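Local coordinates for protein galactose-1-phosphate uridylyltransferase (Pyrobaculum aerophilum str. IM2, PDB 6K9Z) that probably transfers uridylyl groups between UDP-sugars and hexose 1-phosphates such as galactose 1-phosphate, and binds zinc, at residues 81-86 / 137-142. The protein carries 1 engineered substitution. Sequence-based numbering, arbitrary orientation.
Engineered in segment 137-142: Phe140 (natural residue His). With ZN (zinc ion), chain C; UDP (uridine-5'-diphosphate), chain G.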
loop_
_atom_site.group_PDB
_atom_site.type_symbol
_atom_site.label_atom_id
_atom_site.label_comp_id
_atom_site.label_asym_id
_atom_site.label_seq_id
_atom_site.Cartn_x
_atom_site.Cartn_y
_atom_site.Cartn_z
ATOM N N VAL A 81 -3.128 24.924 1.851
ATOM C CA VAL A 81 -4.500 25.315 2.253
ATOM C C VAL A 81 -5.147 25.834 0.983
ATOM O O VAL A 81 -4.755 26.917 0.497
ATOM C CB VAL A 81 -4.533 26.304 3.418
ATOM C CG1 VAL A 81 -5.943 26.466 3.961
ATOM C CG2 VAL A 81 -3.566 25.942 4.517
ATOM N N GLU A 82 -6.136 25.098 0.504
ATOM C CA GLU A 82 -6.678 25.198 -0.864
ATOM C C GLU A 82 -7.676 26.347 -1.040
ATOM O O GLU A 82 -7.945 26.670 -2.186
ATOM C CB GLU A 82 -7.302 23.869 -1.226
ATOM C CG GLU A 82 -6.256 22.793 -1.430
ATOM C CD GLU A 82 -6.881 21.406 -1.570
ATOM O OE1 GLU A 82 -8.110 21.309 -1.337
ATOM O OE2 GLU A 82 -6.185 20.495 -2.070
ATOM N N THR A 83 -8.222 26.873 0.053
ATOM C CA THR A 83 -9.275 27.927 0.065
ATOM C C THR A 83 -9.341 28.450 1.483
ATOM O O THR A 83 -9.096 27.682 2.411
ATOM C CB THR A 83 -10.649 27.358 -0.339
ATOM O OG1 THR A 83 -11.650 28.337 -0.114
ATOM C CG2 THR A 83 -11.019 26.122 0.474
ATOM N N PRO A 84 -9.675 29.738 1.697
ATOM C CA PRO A 84 -9.949 30.258 3.031
ATOM C C PRO A 84 -11.276 29.718 3.616
ATOM O O PRO A 84 -11.446 29.759 4.795
ATOM C CB PRO A 84 -9.956 31.795 2.785
ATOM C CG PRO A 84 -10.310 31.983 1.332
ATOM C CD PRO A 84 -9.767 30.767 0.639
ATOM N N GLN A 85 -12.147 29.181 2.753
ATOM C CA GLN A 85 -13.483 28.682 3.181
ATOM C C GLN A 85 -13.373 27.266 3.756
ATOM O O GLN A 85 -12.938 26.358 3.030
ATOM C CB GLN A 85 -14.449 28.682 1.995
ATOM C CG GLN A 85 -14.857 30.073 1.534
ATOM C CD GLN A 85 -15.838 30.029 0.389
ATOM O OE1 GLN A 85 -16.488 31.019 0.064
ATOM N NE2 GLN A 85 -15.957 28.870 -0.237
ATOM N N HIS A 86 -13.721 27.113 5.036
ATOM C CA HIS A 86 -13.689 25.804 5.740
ATOM C C HIS A 86 -14.774 24.835 5.253
ATOM O O HIS A 86 -14.462 23.643 5.107
ATOM C CB HIS A 86 -13.800 26.014 7.253
ATOM C CG HIS A 86 -13.517 24.784 8.043
ATOM N ND1 HIS A 86 -12.306 24.575 8.664
ATOM C CD2 HIS A 86 -14.275 23.701 8.314
ATOM C CE1 HIS A 86 -12.331 23.418 9.290
ATOM N NE2 HIS A 86 -13.527 22.862 9.088
ATOM N N THR A 137 -11.232 18.919 8.518
ATOM C CA THR A 137 -12.316 19.046 7.501
ATOM C C THR A 137 -11.997 20.179 6.502
ATOM O O THR A 137 -12.574 20.207 5.385
ATOM C CB THR A 137 -13.666 19.155 8.218
ATOM O OG1 THR A 137 -13.679 20.162 9.247
ATOM C CG2 THR A 137 -14.013 17.830 8.873
ATOM N N HIS A 138 -11.048 21.056 6.818
ATOM C CA HIS A 138 -10.666 22.161 5.898
ATOM C C HIS A 138 -9.991 21.562 4.680
ATOM O O HIS A 138 -9.136 20.693 4.855
ATOM C CB HIS A 138 -9.764 23.161 6.640
ATOM C CG HIS A 138 -9.718 24.511 5.997
ATOM N ND1 HIS A 138 -10.238 25.625 6.570
ATOM C CD2 HIS A 138 -9.210 24.882 4.814
ATOM C CE1 HIS A 138 -10.032 26.672 5.787
ATOM N NE2 HIS A 138 -9.419 26.234 4.658
ATOM N N PRO A 139 -10.378 21.978 3.440
ATOM C CA PRO A 139 -9.757 21.477 2.221
ATOM C C PRO A 139 -8.262 21.796 2.214
ATOM O O PRO A 139 -7.881 22.956 2.316
ATOM C CB PRO A 139 -10.427 22.252 1.089
ATOM C CG PRO A 139 -11.756 22.606 1.658
ATOM C CD PRO A 139 -11.466 22.918 3.113
ATOM N N PHE A 140 -7.455 20.759 2.050
ATOM C CA PHE A 140 -5.980 20.907 1.987
ATOM C C PHE A 140 -5.388 19.702 1.258
ATOM O O PHE A 140 -5.971 18.591 1.222
ATOM C CB PHE A 140 -5.336 21.084 3.363
ATOM C CG PHE A 140 -5.259 19.819 4.169
ATOM C CD1 PHE A 140 -6.350 19.397 4.901
ATOM C CD2 PHE A 140 -4.124 19.034 4.172
ATOM C CE1 PHE A 140 -6.306 18.220 5.629
ATOM C CE2 PHE A 140 -4.079 17.846 4.893
ATOM C CZ PHE A 140 -5.172 17.439 5.608
ATOM N N SER A 141 -4.177 19.934 0.792
ATOM C CA SER A 141 -3.285 18.906 0.217
ATOM C C SER A 141 -1.887 19.062 0.856
ATOM O O SER A 141 -1.689 19.953 1.659
ATOM C CB SER A 141 -3.313 18.983 -1.311
ATOM O OG SER A 141 -3.335 20.304 -1.796
ATOM N N GLN A 142 -0.943 18.241 0.437
ATOM C CA GLN A 142 0.365 18.154 1.094
ATOM C C GLN A 142 1.442 18.147 0.015
ATOM O O GLN A 142 1.232 17.604 -1.065
ATOM C CB GLN A 142 0.449 16.926 2.016
ATOM C CG GLN A 142 -0.469 16.999 3.252
ATOM C CD GLN A 142 -0.152 15.910 4.239
ATOM O OE1 GLN A 142 0.931 15.853 4.865
ATOM N NE2 GLN A 142 -1.112 15.032 4.394
HETATM ZN ZN ZN C . -10.753 25.730 8.622
HETATM N N1 UDP G . -1.310 19.563 10.303
HETATM C C2 UDP G . -0.601 20.749 10.537
HETATM N N3 UDP G . -0.902 21.540 11.562
HETATM C C4 UDP G . -1.856 21.183 12.395
HETATM C C5 UDP G . -2.561 20.023 12.231
HETATM C C6 UDP G . -2.246 19.221 11.163
HETATM O O2 UDP G . 0.275 21.142 9.821
HETATM O O4 UDP G . -2.137 21.910 13.331
HETATM C "C1'" UDP G . -1.000 18.627 9.242
HETATM C "C2'" UDP G . -0.586 17.395 10.047
HETATM O "O2'" UDP G . 0.597 17.458 10.813
HETATM C "C3'" UDP G . -0.516 16.321 9.006
HETATM C "C4'" UDP G . -1.655 16.665 8.149
HETATM O "O4'" UDP G . -2.049 17.991 8.524
HETATM O "O3'" UDP G . 0.674 16.267 8.295
HETATM C "C5'" UDP G . -2.526 15.484 8.536
HETATM O "O5'" UDP G . -1.931 14.220 8.141
HETATM P PA UDP G . -0.695 13.303 8.734
HETATM O O1A UDP G . -0.586 13.335 10.243
HETATM O O2A UDP G . -1.075 11.911 8.341
HETATM O O3A UDP G . 0.646 13.818 7.959
HETATM P PB UDP G . 2.178 13.667 8.181
HETATM O O1B UDP G . 2.306 14.317 9.415
HETATM O O2B UDP G . 2.874 14.310 7.057
HETATM O O3B UDP G . 2.458 12.288 8.319
#
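His86 and His138 turn their ND1 atoms onto one zinc ion, supplying the histidine half of a Cys2His2 site that Cys30 and Cys33 complete, in the HIT-like half-barrel of this transferase family. The two rings stand nearly upright to each other, their planes at 83°, and His86 ND1 and His138 ND1 lie 3.1 Å apart, kept together by the metal. Each ring illustrates how a second shell aims a ligand through its far nitrogen. His138 NE2 gives an almost straight bond to Thr83 O (2.7 Å), with Thr83 O close to the His138 ring plane, while Val81 CG1 packs against the same NE2 at 3.6 Å; with CG anti to the backbone N (chi1 -160°), the ring reaches into the loop after strand 76-81. His86 NE2 donates to Thr137 OG1, which sits tilted from the imidazole plane. Beside the site, Val81 and Phe140 form an antiparallel, non-hydrogen-bonded pair; Phe140 is engineered, replacing the histidine predicted to carry the uridylyl group. Pro139 packs on both Glu82 and Thr83, its CB near Glu82 OE1 and its CG 3.8 Å from Thr83 CG2. Beyond CG the extended Glu82 chain runs along the backbone of Phe140 and forms a salt bridge with Arg126 through OE1; an alanine here would probably leave Arg126 without that mate and the Ser141 hydroxyl without its acceptor. Ser141 OG donates to the anti side of Glu82 OE2 at 2.9 Å, 18° out of the carboxylate plane.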